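Local coordinates for SusD/RagB family nutrient-binding outer membrane lipoprotein (Bacteroides vulgatus, PDB 4F7A) that probably binds mucin O-glycans at the cell surface as a SusD-like outer membrane lipoprotein, helping to capture nutrients for uptake, at residues Lys225-Glu228 with Gly232-Glu235. Numbering follows the deposited sequence.
Sequences KALE and GVIE
Val233 meets the last turn of helix 216-228 through both of its methyl groups. Its CB points at the helix. CG1 lies 3.6 Å from the carbonyl O of Ala226, a van der Waals contact between a methyl group and a backbone oxygen. The same CG1 is 4.0 Å from CD2 of Leu227. CG2 lies beside it, 4.1 Å from Leu227 CD2, so one leucine methyl touches both valine branches. The CB of Leu227 starts away from the loop. With CG beside the backbone N and anti to the carbonyl carbon (chi1 -70°), the side chain swings CD2 back towards Val233. The two side chains cross at a slant.

The protein belongs to the SusD family, built on a TPR-like helical scaffold. Here the chain leaves a helix and folds back on its end within a few residues. Gly232 has a positive phi of 89° and an extended psi, at which a side chain would crowd the preceding carbonyl O. Its CA is 6.8 Å from the CA of Leu227. Helices 193-210 and 334-346 also pack on Val233, and all three touching residues are buried.

The charged residues lie outside this apolar contact. The CB of Glu228 points away from the loop, and the residue is exposed to solvent. Glu235 OE2 forms a salt bridge with Arg341. Lys225 NZ forms salt bridges with Asp163 and Glu222.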
loop_
_atom_site.group_PDB
_atom_site.type_symbol
_atom_site.label_atom_id
_atom_site.label_comp_id
_atom_site.label_asym_id
_atom_site.label_seq_id
_atom_site.Cartn_x
_atom_site.Cartn_y
_atom_site.Cartn_z
ATOM N N LYS A 225 14.879 15.772 -5.247
ATOM C CA LYS A 225 14.499 16.428 -4.008
ATOM C C LYS A 225 14.460 15.473 -2.813
ATOM O O LYS A 225 14.993 15.816 -1.740
ATOM C CB LYS A 225 13.153 17.145 -4.165
ATOM C CG LYS A 225 13.227 18.394 -5.057
ATOM C CD LYS A 225 11.987 19.321 -4.918
ATOM C CE LYS A 225 10.709 18.626 -5.208
ATOM N NZ LYS A 225 9.502 19.527 -5.315
ATOM N N ALA A 226 13.842 14.308 -3.004
ATOM C CA ALA A 226 13.741 13.289 -1.973
ATOM C C ALA A 226 15.097 12.836 -1.448
ATOM O O ALA A 226 15.308 12.774 -0.241
ATOM C CB ALA A 226 12.947 12.079 -2.486
ATOM N N LEU A 227 16.021 12.572 -2.362
ATOM C CA LEU A 227 17.296 11.970 -2.001
ATOM C C LEU A 227 18.426 12.979 -1.746
ATOM O O LEU A 227 19.488 12.583 -1.287
ATOM C CB LEU A 227 17.684 10.920 -3.039
ATOM C CG LEU A 227 16.812 9.662 -2.994
ATOM C CD1 LEU A 227 16.998 8.796 -4.266
ATOM C CD2 LEU A 227 17.138 8.865 -1.694
ATOM N N GLU A 228 18.201 14.272 -2.008
ATOM C CA GLU A 228 19.182 15.294 -1.643
ATOM C C GLU A 228 18.783 16.086 -0.409
ATOM O O GLU A 228 19.587 16.808 0.136
ATOM C CB GLU A 228 19.425 16.250 -2.807
ATOM C CG GLU A 228 20.122 15.568 -3.962
ATOM C CD GLU A 228 20.618 16.530 -5.012
ATOM O OE1 GLU A 228 19.924 17.552 -5.276
ATOM O OE2 GLU A 228 21.697 16.239 -5.573
ATOM N N GLY A 232 17.406 13.358 5.135
ATOM C CA GLY A 232 17.589 11.948 4.814
ATOM C C GLY A 232 16.289 11.236 4.514
ATOM O O GLY A 232 15.230 11.854 4.531
ATOM N N VAL A 233 16.400 9.933 4.217
ATOM C CA VAL A 233 15.257 9.059 4.017
ATOM C C VAL A 233 15.407 7.894 4.994
ATOM O O VAL A 233 16.464 7.716 5.615
ATOM C CB VAL A 233 15.160 8.541 2.563
ATOM C CG1 VAL A 233 14.884 9.701 1.559
ATOM C CG2 VAL A 233 16.433 7.761 2.144
ATOM N N ILE A 234 14.344 7.123 5.151
ATOM C CA ILE A 234 14.344 6.025 6.110
ATOM C C ILE A 234 15.257 4.912 5.616
ATOM O O ILE A 234 15.101 4.427 4.499
ATOM C CB ILE A 234 12.906 5.521 6.367
ATOM C CG1 ILE A 234 12.058 6.657 6.975
ATOM C CG2 ILE A 234 12.924 4.312 7.344
ATOM C CD1 ILE A 234 10.591 6.365 6.995
ATOM N N GLU A 235 16.225 4.523 6.456
ATOM C CA GLU A 235 17.219 3.496 6.120
ATOM C C GLU A 235 17.259 2.321 7.092
ATOM O O GLU A 235 17.732 1.250 6.728
ATOM C CB GLU A 235 18.613 4.145 6.073
ATOM C CG GLU A 235 18.732 5.122 4.908
ATOM C CD GLU A 235 20.097 5.767 4.781
ATOM O OE1 GLU A 235 20.978 5.479 5.597
ATOM O OE2 GLU A 235 20.292 6.566 3.845
#